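Local coordinates for RagB/SusD family nutrient uptake outer membrane protein (Bacteroides thetaiotaomicron, PDB 7KV2), which probably binds beta-glucan at the cell surface, as a SusD-family outer membrane protein that helps a gut bacterium take up glycans, at residues N430-R435 and I450-L455; E327-Y332 and T337-T342; I227-N232 and A412-T417. All blocks are in the same frame, centred on the assembly; numbering follows the deposited sequence.

Contacts 1 and 2 are neighbours, with centres 13 Å apart. They are tied by a salt bridge of 2.7 Å from Glu-452 OE2 to Arg-338 NH1. A probable hydrogen bond of 2.7 Å joins Tyr-332 OH to Leu-455 O. Contact 3 lies about 16 Å from contact 1, centre to centre, and touches it where Ile-450 CD1 meets Glu-414 OE1. Contacts 2 and 3 do not touch; their nearest atoms are about 12 Å apart. Helix 446-456, part of contact 1, touches both contact 2 and contact 3. The bound sodium ion, held at Ile-248, Ser-250, Tyr-253 and Tyr-405, lies about 12 Å from the side chain of Val-432 in contact 1.

Contact 1: residues N430-R435 and I450-L455; sequences NLVHKR and IEERHL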
loop_
_atom_site.group_PDB
_atom_site.type_symbol
_atom_site.label_atom_id
_atom_site.label_comp_id
_atom_site.label_asym_id
_atom_site.label_seq_id
_atom_site.Cartn_x
_atom_site.Cartn_y
_atom_site.Cartn_z
ATOM N N ASN A 430 7.046 16.232 -15.293
ATOM C CA ASN A 430 6.314 17.505 -15.189
ATOM C C ASN A 430 4.831 17.265 -15.406
ATOM O O ASN A 430 4.069 18.117 -14.953
ATOM C CB ASN A 430 6.963 18.599 -16.038
ATOM C CG ASN A 430 8.234 19.064 -15.360
ATOM O OD1 ASN A 430 8.182 19.797 -14.364
ATOM N ND2 ASN A 430 9.358 18.577 -15.836
ATOM N N LEU A 431 4.405 16.148 -16.010
ATOM C CA LEU A 431 2.934 15.873 -16.108
ATOM C C LEU A 431 2.384 15.726 -14.680
ATOM O O LEU A 431 1.347 16.339 -14.348
ATOM C CB LEU A 431 2.690 14.614 -16.928
ATOM C CG LEU A 431 2.749 14.779 -18.449
ATOM C CD1 LEU A 431 2.611 13.427 -19.110
ATOM C CD2 LEU A 431 1.669 15.720 -18.930
ATOM N N VAL A 432 3.134 15.035 -13.848
ATOM C CA VAL A 432 2.812 14.845 -12.410
ATOM C C VAL A 432 2.953 16.165 -11.635
ATOM O O VAL A 432 2.014 16.536 -10.853
ATOM C CB VAL A 432 3.656 13.722 -11.779
ATOM C CG1 VAL A 432 3.381 13.621 -10.291
ATOM C CG2 VAL A 432 3.392 12.395 -12.467
ATOM N N HIS A 433 4.089 16.861 -11.767
ATOM C CA HIS A 433 4.382 18.133 -11.061
ATOM C C HIS A 433 3.284 19.155 -11.372
ATOM O O HIS A 433 2.746 19.828 -10.439
ATOM C CB HIS A 433 5.805 18.578 -11.493
ATOM C CG HIS A 433 6.426 19.643 -10.663
ATOM N ND1 HIS A 433 7.077 19.359 -9.483
ATOM C CD2 HIS A 433 6.556 20.980 -10.879
ATOM C CE1 HIS A 433 7.576 20.476 -8.981
ATOM N NE2 HIS A 433 7.253 21.505 -9.809
ATOM N N LYS A 434 2.925 19.259 -12.647
ATOM C CA LYS A 434 1.977 20.311 -13.099
ATOM C C LYS A 434 0.541 19.892 -12.805
ATOM O O LYS A 434 -0.262 20.781 -12.583
ATOM C CB LYS A 434 2.208 20.676 -14.567
ATOM C CG LYS A 434 3.504 21.448 -14.764
ATOM C CD LYS A 434 3.491 22.332 -15.986
ATOM C CE LYS A 434 3.266 21.515 -17.233
ATOM N NZ LYS A 434 3.790 22.213 -18.431
ATOM N N ARG A 435 0.243 18.595 -12.723
ATOM C CA ARG A 435 -1.126 18.161 -12.364
ATOM C C ARG A 435 -1.432 18.710 -10.963
ATOM O O ARG A 435 -2.558 19.126 -10.753
ATOM C CB ARG A 435 -1.285 16.642 -12.424
ATOM C CG ARG A 435 -2.703 16.176 -12.124
ATOM C CD ARG A 435 -2.882 15.887 -10.635
ATOM N NE ARG A 435 -2.166 14.688 -10.201
ATOM C CZ ARG A 435 -2.556 13.413 -10.336
ATOM N NH1 ARG A 435 -3.666 13.102 -10.969
ATOM N NH2 ARG A 435 -1.788 12.432 -9.876
ATOM N N ILE A 450 12.746 11.473 -7.168
ATOM C CA ILE A 450 12.539 10.829 -5.855
ATOM C C ILE A 450 11.735 11.790 -4.965
ATOM O O ILE A 450 10.782 11.326 -4.268
ATOM C CB ILE A 450 13.879 10.401 -5.247
ATOM C CG1 ILE A 450 14.574 9.357 -6.125
ATOM C CG2 ILE A 450 13.664 9.921 -3.829
ATOM C CD1 ILE A 450 13.726 8.117 -6.318
ATOM N N GLU A 451 12.048 13.075 -5.009
ATOM C CA GLU A 451 11.274 14.059 -4.214
ATOM C C GLU A 451 9.839 14.199 -4.770
ATOM O O GLU A 451 8.919 14.466 -3.956
ATOM C CB GLU A 451 12.044 15.355 -4.056
ATOM C CG GLU A 451 11.312 16.363 -3.190
ATOM C CD GLU A 451 11.062 16.006 -1.727
ATOM O OE1 GLU A 451 11.487 14.921 -1.222
ATOM O OE2 GLU A 451 10.451 16.859 -1.060
ATOM N N GLU A 452 9.619 14.054 -6.076
ATOM C CA GLU A 452 8.245 14.149 -6.625
ATOM C C GLU A 452 7.441 12.954 -6.107
ATOM O O GLU A 452 6.302 13.152 -5.734
ATOM C CB GLU A 452 8.214 14.191 -8.149
ATOM C CG GLU A 452 6.879 14.636 -8.710
ATOM C CD GLU A 452 6.586 16.109 -8.502
ATOM O OE1 GLU A 452 7.575 16.906 -8.399
ATOM O OE2 GLU A 452 5.391 16.439 -8.343
ATOM N N ARG A 453 8.034 11.760 -6.038
ATOM C CA ARG A 453 7.383 10.588 -5.422
ATOM C C ARG A 453 6.982 10.930 -3.987
ATOM O O ARG A 453 5.879 10.567 -3.550
ATOM C CB ARG A 453 8.288 9.362 -5.458
ATOM C CG ARG A 453 8.646 8.872 -6.843
ATOM C CD ARG A 453 9.617 7.699 -6.788
ATOM N NE ARG A 453 8.940 6.502 -6.299
ATOM C CZ ARG A 453 8.245 5.627 -7.018
ATOM N NH1 ARG A 453 8.216 5.652 -8.351
ATOM N NH2 ARG A 453 7.626 4.662 -6.373
ATOM N N HIS A 454 7.896 11.555 -3.242
ATOM C CA HIS A 454 7.724 11.916 -1.826
ATOM C C HIS A 454 6.468 12.804 -1.692
ATOM O O HIS A 454 5.674 12.577 -0.786
ATOM C CB HIS A 454 9.005 12.617 -1.333
ATOM C CG HIS A 454 9.014 12.858 0.131
ATOM N ND1 HIS A 454 9.894 13.739 0.723
ATOM C CD2 HIS A 454 8.273 12.318 1.120
ATOM C CE1 HIS A 454 9.707 13.726 2.025
ATOM N NE2 HIS A 454 8.689 12.875 2.303
ATOM N N LEU A 455 6.347 13.795 -2.567
ATOM C CA LEU A 455 5.210 14.755 -2.576
ATOM C C LEU A 455 3.918 14.018 -2.982
ATOM O O LEU A 455 2.860 14.360 -2.442
ATOM C CB LEU A 455 5.540 15.865 -3.586
ATOM C CG LEU A 455 6.690 16.814 -3.219
ATOM C CD1 LEU A 455 6.970 17.785 -4.359
ATOM C CD2 LEU A 455 6.369 17.624 -1.975
#
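His-433 and Glu-452 both set CG opposite the backbone N, with chi1 at -166° and -165°, which brings both side chains into the interface between two helices. The glutamate then bends at chi2, which turns its carboxylate toward the ring. The pair joins helix 425-435 to helix 446-456 in the helical SusD family region, which belongs to the tetratricopeptide repeat clan. Between segments 430-435 and 450-455 the nearest CA atoms are those of His-433 and Glu-452, 7.1 Å apart.

The central bond is a His-carboxylate hydrogen bond. His-433 ND1 donates to Glu-452 OE1 over 2.7 Å and is nearly straight, at 171°. The oxygen lies almost in the imidazole plane, at the ring edge. The donor meets OE1 from above the carboxylate plane. Ring and carboxylate planes are 65° apart. The donated N-H fixes which ring edge faces the glutamate.

The second carboxylate oxygen is also engaged. Glu-452 OE2 forms a salt bridge with Arg-338, so the buried carboxylate has a partner at each oxygen. The arginine would probably help keep it ionised. An alanine in place of Glu-452 would probably leave His-433 ND1 and Arg-338 without this shared acceptor, and open a gap beside Val-432.

Val-432 adds the apolar part. Its side chain and that of Glu-452 run past each other in opposite directions. Its other neighbours include Ser-406 and Leu-409 of helix 405-417.

On helix 446-456, His-454 ND1 donates to Glu-451 OE1 one turn back, 2.8 Å away. His-454 NE2 is bonded to Asp-80. Across the helix pair, the aliphatic stem of the glutamate meets the valine where Val-432 CG1 lies 4.0 Å from Glu-452 CG.

Contact 2: residues E327-Y332 and T337-T342; sequences ETYERY and TRRNAT
Water 1 is gripped by three groups and bridges Tyr-329, Tyr-332 and Arg-339. It donates to Tyr-329 O and to Tyr-332 O, each 2.7 Å from the water oxygen. It accepts from Arg-339 NH1, lying at the edge of the guanidinium and in its plane. The same NH1 also bonds Asn-334, in the short link between the segments. A carbonyl of the last turn, Tyr-329 O, and one just past the helix, Tyr-332 O, are tied through the water to Arg-339.

Arg-339 keeps CG anti to its own N (chi1 -177°), and a bend at chi3 lays the chain over Tyr-329. Its CD sits over one face of that ring, 3.8 Å from the centroid, a CH-pi contact. Farther out, the guanidinium lies nearly parallel to the ring, 17° between planes. Tyr-329 OH comes over the guanidinium centre, 3.3 Å from Arg-339 CZ. Arg-339 NE gives a weak bond to Asn-340 OD1. Tyr-329 also stacks with Phe-373.

The arrangement is a tight helix-loop-helix hairpin within the SusD family region, with only four residues between the segments. Tyr-332, just past the first helix, fills its inner angle. Arg-339 CA lies over one face of the Tyr-332 ring, 3.9 Å from the centroid, in a second CH-pi contact. Arg-338 CB meets the same ring at CE1. The buried Tyr-332 hydroxyl bonds Leu-455 O of helix 446-456. Arg-338 points its charge to Glu-452, Glu-456 and Asp-336. Thr-342 OG1 donates back to Arg-338 O over 2.7 Å.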
loop_
_atom_site.group_PDB
_atom_site.type_symbol
_atom_site.label_atom_id
_atom_site.label_comp_id
_atom_site.label_asym_id
_atom_site.label_seq_id
_atom_site.Cartn_x
_atom_site.Cartn_y
_atom_site.Cartn_z
ATOM N N GLU A 327 6.014 18.883 9.477
ATOM C CA GLU A 327 7.041 19.062 8.424
ATOM C C GLU A 327 6.505 18.602 7.062
ATOM O O GLU A 327 6.951 19.137 6.038
ATOM C CB GLU A 327 8.325 18.327 8.802
ATOM C CG GLU A 327 8.984 18.919 10.059
ATOM C CD GLU A 327 8.274 18.708 11.403
ATOM O OE1 GLU A 327 7.541 17.711 11.578
ATOM O OE2 GLU A 327 8.501 19.503 12.311
ATOM N N THR A 328 5.585 17.635 7.038
ATOM C CA THR A 328 4.970 17.152 5.778
ATOM C C THR A 328 4.131 18.277 5.194
ATOM O O THR A 328 4.306 18.638 4.029
ATOM C CB THR A 328 4.159 15.869 6.029
ATOM O OG1 THR A 328 5.068 14.846 6.434
ATOM C CG2 THR A 328 3.397 15.438 4.815
ATOM N N TYR A 329 3.337 18.910 6.012
ATOM C CA TYR A 329 2.524 20.054 5.525
ATOM C C TYR A 329 3.424 21.190 4.992
ATOM O O TYR A 329 3.128 21.776 3.885
ATOM C CB TYR A 329 1.643 20.561 6.645
ATOM C CG TYR A 329 0.854 21.784 6.267
ATOM C CD1 TYR A 329 -0.387 21.680 5.676
ATOM C CD2 TYR A 329 1.332 23.051 6.578
ATOM C CE1 TYR A 329 -1.139 22.817 5.404
ATOM C CE2 TYR A 329 0.606 24.193 6.276
ATOM C CZ TYR A 329 -0.635 24.076 5.684
ATOM O OH TYR A 329 -1.340 25.227 5.406
ATOM N N GLU A 330 4.493 21.494 5.723
ATOM C CA GLU A 330 5.425 22.617 5.405
ATOM C C GLU A 330 6.282 22.353 4.169
ATOM O O GLU A 330 6.768 23.331 3.631
ATOM C CB GLU A 330 6.362 22.881 6.586
ATOM C CG GLU A 330 5.622 23.381 7.784
ATOM C CD GLU A 330 6.495 23.649 9.006
ATOM O OE1 GLU A 330 7.570 22.996 9.141
ATOM O OE2 GLU A 330 6.030 24.455 9.846
ATOM N N ARG A 331 6.445 21.114 3.686
ATOM C CA ARG A 331 7.353 20.848 2.537
ATOM C C ARG A 331 6.646 21.228 1.230
ATOM O O ARG A 331 7.365 21.478 0.239
ATOM C CB ARG A 331 7.932 19.428 2.600
ATOM C CG ARG A 331 7.253 18.342 1.777
ATOM C CD ARG A 331 8.072 17.034 1.697
ATOM N NE ARG A 331 8.488 16.580 3.040
ATOM C CZ ARG A 331 7.851 15.648 3.776
ATOM N NH1 ARG A 331 6.752 15.058 3.329
ATOM N NH2 ARG A 331 8.319 15.309 4.966
ATOM N N TYR A 332 5.317 21.385 1.231
ATOM C CA TYR A 332 4.507 21.766 0.048
ATOM C C TYR A 332 4.519 23.275 -0.199
ATOM O O TYR A 332 4.359 24.053 0.748
ATOM C CB TYR A 332 3.040 21.328 0.200
ATOM C CG TYR A 332 2.868 19.832 0.116
ATOM C CD1 TYR A 332 2.892 19.162 -1.106
ATOM C CD2 TYR A 332 2.816 19.060 1.276
ATOM C CE1 TYR A 332 2.775 17.769 -1.176
ATOM C CE2 TYR A 332 2.672 17.686 1.208
ATOM C CZ TYR A 332 2.685 17.020 -0.017
ATOM O OH TYR A 332 2.626 15.633 -0.065
ATOM N N THR A 337 -1.750 21.378 -4.895
ATOM C CA THR A 337 -3.092 20.861 -4.491
ATOM C C THR A 337 -2.923 19.628 -3.574
ATOM O O THR A 337 -3.896 19.254 -2.870
ATOM C CB THR A 337 -3.974 20.521 -5.699
ATOM O OG1 THR A 337 -3.309 19.499 -6.464
ATOM C CG2 THR A 337 -4.287 21.762 -6.517
ATOM N N ARG A 338 -1.780 18.956 -3.668
ATOM C CA ARG A 338 -1.510 17.743 -2.846
ATOM C C ARG A 338 -1.413 18.104 -1.363
ATOM O O ARG A 338 -1.584 17.199 -0.525
ATOM C CB ARG A 338 -0.266 17.017 -3.320
ATOM C CG ARG A 338 -0.389 16.566 -4.761
ATOM C CD ARG A 338 0.880 15.936 -5.239
ATOM N NE ARG A 338 1.931 16.956 -5.432
ATOM C CZ ARG A 338 3.011 16.802 -6.194
ATOM N NH1 ARG A 338 3.238 15.665 -6.845
ATOM N NH2 ARG A 338 3.858 17.824 -6.316
ATOM N N ARG A 339 -1.090 19.345 -1.021
ATOM C CA ARG A 339 -0.858 19.700 0.387
ATOM C C ARG A 339 -2.178 19.464 1.130
ATOM O O ARG A 339 -2.171 18.725 2.126
ATOM C CB ARG A 339 -0.430 21.153 0.576
ATOM C CG ARG A 339 -0.117 21.480 2.023
ATOM C CD ARG A 339 0.384 22.904 2.181
ATOM N NE ARG A 339 -0.768 23.801 2.066
ATOM C CZ ARG A 339 -0.687 25.115 2.148
ATOM N NH1 ARG A 339 0.486 25.674 2.362
ATOM N NH2 ARG A 339 -1.775 25.866 2.050
ATOM N N ASN A 340 -3.272 20.091 0.703
ATOM C CA ASN A 340 -4.553 19.930 1.437
ATOM C C ASN A 340 -5.189 18.563 1.173
ATOM O O ASN A 340 -5.913 18.074 2.093
ATOM C CB ASN A 340 -5.489 21.118 1.213
ATOM C CG ASN A 340 -4.873 22.404 1.717
ATOM O OD1 ASN A 340 -3.771 22.415 2.270
ATOM N ND2 ASN A 340 -5.545 23.507 1.447
ATOM N N ALA A 341 -4.864 17.900 0.056
ATOM C CA ALA A 341 -5.427 16.574 -0.244
ATOM C C ALA A 341 -4.728 15.519 0.628
ATOM O O ALA A 341 -5.257 14.400 0.742
ATOM C CB ALA A 341 -5.254 16.219 -1.682
ATOM N N THR A 342 -3.539 15.857 1.118
ATOM C CA THR A 342 -2.710 14.960 1.975
ATOM C C THR A 342 -2.959 15.294 3.441
ATOM O O THR A 342 -3.063 14.338 4.270
ATOM C CB THR A 342 -1.218 15.054 1.630
ATOM O OG1 THR A 342 -1.059 14.644 0.264
ATOM C CG2 THR A 342 -0.346 14.241 2.557
HETATM O O HOH W 1 3.074 24.364 3.089
#

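Contact 3: residues I227-N232 and A412-T417; sequences IVMYQN and AAELIT
Met-229 is the one residue of 227-232 that meets 412-417 closely, touching Glu-414 and Leu-415. The contact is buried and small, 139 Å² in all. It brings helix 217-231 against helix 405-417, two helices of the SusD fold about 180 residues apart in sequence. The helices are not tightly packed at this point: the nearest CA atoms, those of Met-229 and Leu-415, are 8.8 Å apart, and side chains fill the interval.

The apolar part is the methionine stem against leucine. Met-229 CG lies 4.2 Å from Leu-415 CD2. The leucine CB does not aim straight at the other helix, but the end of its side chain comes nearer.

The methyl end meets a carboxylate. Met-229 CE is 3.5 Å from Glu-414 OE1 and 3.6 Å from Glu-414 CD. The two side chains approach from opposite directions. A bend at chi3 (79°) turns the methyl toward the acid, while Glu-414 runs extended beyond CG. This is a van der Waals contact of a methyl with a charged group.

Charge pairing lies outside the two segments. Glu-414 OE2 is held by salt bridges to Arg-469 and Arg-418. Beside it, Ile-450 of helix 446-456 packs on the same glutamate.

The backbone of 227-232 ends in a Schellman motif, where Asn-232, three residues on from Met-229, leaves the helix with positive phi. Two arginines probably keep the buried Glu-414 ionised, so the methionine meets a carboxylate whose charge is balanced from elsewhere, and the contact between these segments probably rests mainly on van der Waals packing.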
loop_
_atom_site.group_PDB
_atom_site.type_symbol
_atom_site.label_atom_id
_atom_site.label_comp_id
_atom_site.label_asym_id
_atom_site.label_seq_id
_atom_site.Cartn_x
_atom_site.Cartn_y
_atom_site.Cartn_z
ATOM N N ILE A 227 9.355 -4.515 -8.012
ATOM C CA ILE A 227 10.342 -5.473 -7.414
ATOM C C ILE A 227 11.709 -5.300 -8.122
ATOM O O ILE A 227 12.763 -5.327 -7.417
ATOM C CB ILE A 227 9.782 -6.913 -7.401
ATOM C CG1 ILE A 227 9.685 -7.536 -8.794
ATOM C CG2 ILE A 227 8.444 -6.977 -6.672
ATOM C CD1 ILE A 227 9.413 -9.002 -8.755
ATOM N N VAL A 228 11.717 -5.038 -9.426
ATOM C CA VAL A 228 12.951 -4.753 -10.228
ATOM C C VAL A 228 13.665 -3.547 -9.621
ATOM O O VAL A 228 14.909 -3.614 -9.393
ATOM C CB VAL A 228 12.658 -4.541 -11.720
ATOM C CG1 VAL A 228 13.825 -3.917 -12.445
ATOM C CG2 VAL A 228 12.238 -5.832 -12.393
ATOM N N MET A 229 12.913 -2.491 -9.298
ATOM C CA MET A 229 13.552 -1.255 -8.811
ATOM C C MET A 229 13.971 -1.443 -7.361
ATOM O O MET A 229 15.069 -0.949 -6.999
ATOM C CB MET A 229 12.645 -0.040 -9.008
ATOM C CG MET A 229 12.457 0.269 -10.477
ATOM S SD MET A 229 11.106 1.462 -10.818
ATOM C CE MET A 229 11.998 2.945 -10.385
ATOM N N TYR A 230 13.194 -2.154 -6.547
ATOM C CA TYR A 230 13.585 -2.318 -5.127
ATOM C C TYR A 230 14.866 -3.182 -5.046
ATOM O O TYR A 230 15.661 -3.005 -4.127
ATOM C CB TYR A 230 12.492 -2.942 -4.270
ATOM C CG TYR A 230 12.796 -2.813 -2.799
ATOM C CD1 TYR A 230 12.867 -1.567 -2.200
ATOM C CD2 TYR A 230 13.069 -3.915 -2.011
ATOM C CE1 TYR A 230 13.197 -1.423 -0.862
ATOM C CE2 TYR A 230 13.375 -3.792 -0.664
ATOM C CZ TYR A 230 13.469 -2.533 -0.092
ATOM O OH TYR A 230 13.748 -2.379 1.233
ATOM N N GLN A 231 15.008 -4.123 -5.973
ATOM C CA GLN A 231 16.169 -5.065 -6.031
ATOM C C GLN A 231 17.403 -4.349 -6.590
ATOM O O GLN A 231 18.503 -4.875 -6.406
ATOM C CB GLN A 231 15.821 -6.246 -6.930
ATOM C CG GLN A 231 16.942 -7.294 -7.035
ATOM C CD GLN A 231 17.194 -7.992 -5.725
ATOM O OE1 GLN A 231 16.412 -7.897 -4.786
ATOM N NE2 GLN A 231 18.290 -8.754 -5.649
ATOM N N ASN A 232 17.214 -3.235 -7.280
ATOM C CA ASN A 232 18.259 -2.502 -8.033
ATOM C C ASN A 232 18.761 -3.440 -9.132
ATOM O O ASN A 232 19.995 -3.506 -9.346
ATOM C CB ASN A 232 19.372 -1.975 -7.122
ATOM C CG ASN A 232 18.957 -0.706 -6.392
ATOM O OD1 ASN A 232 18.720 -0.723 -5.202
ATOM N ND2 ASN A 232 18.795 0.392 -7.103
ATOM N N ALA A 412 8.878 5.588 -15.144
ATOM C CA ALA A 412 9.456 5.783 -16.498
ATOM C C ALA A 412 10.509 6.904 -16.451
ATOM O O ALA A 412 11.610 6.703 -16.934
ATOM C CB ALA A 412 8.368 6.062 -17.501
ATOM N N ALA A 413 10.198 8.075 -15.893
ATOM C CA ALA A 413 11.187 9.172 -15.749
ATOM C C ALA A 413 12.461 8.621 -15.077
ATOM O O ALA A 413 13.591 8.835 -15.595
ATOM C CB ALA A 413 10.593 10.312 -14.965
ATOM N N GLU A 414 12.338 7.949 -13.943
ATOM C CA GLU A 414 13.519 7.488 -13.173
ATOM C C GLU A 414 14.320 6.493 -14.020
ATOM O O GLU A 414 15.550 6.601 -14.041
ATOM C CB GLU A 414 13.113 6.815 -11.865
ATOM C CG GLU A 414 14.286 6.402 -11.038
ATOM C CD GLU A 414 13.966 5.847 -9.672
ATOM O OE1 GLU A 414 12.824 6.096 -9.181
ATOM O OE2 GLU A 414 14.881 5.210 -9.073
ATOM N N LEU A 415 13.646 5.529 -14.644
ATOM C CA LEU A 415 14.315 4.464 -15.443
ATOM C C LEU A 415 15.056 5.113 -16.629
ATOM O O LEU A 415 16.222 4.721 -16.876
ATOM C CB LEU A 415 13.292 3.414 -15.888
ATOM C CG LEU A 415 12.762 2.535 -14.760
ATOM C CD1 LEU A 415 11.600 1.661 -15.209
ATOM C CD2 LEU A 415 13.871 1.698 -14.178
ATOM N N ILE A 416 14.442 6.079 -17.298
ATOM C CA ILE A 416 15.092 6.837 -18.411
ATOM C C ILE A 416 16.338 7.523 -17.835
ATOM O O ILE A 416 17.453 7.349 -18.398
ATOM C CB ILE A 416 14.138 7.825 -19.111
ATOM C CG1 ILE A 416 12.974 7.104 -19.801
ATOM C CG2 ILE A 416 14.894 8.735 -20.086
ATOM C CD1 ILE A 416 11.800 7.994 -20.089
ATOM N N THR A 417 16.188 8.225 -16.712
ATOM C CA THR A 417 17.304 8.980 -16.118
ATOM C C THR A 417 18.418 8.024 -15.706
ATOM O O THR A 417 19.575 8.474 -15.709
ATOM C CB THR A 417 16.828 9.869 -14.977
ATOM O OG1 THR A 417 16.042 10.864 -15.631
ATOM C CG2 THR A 417 17.976 10.485 -14.207
#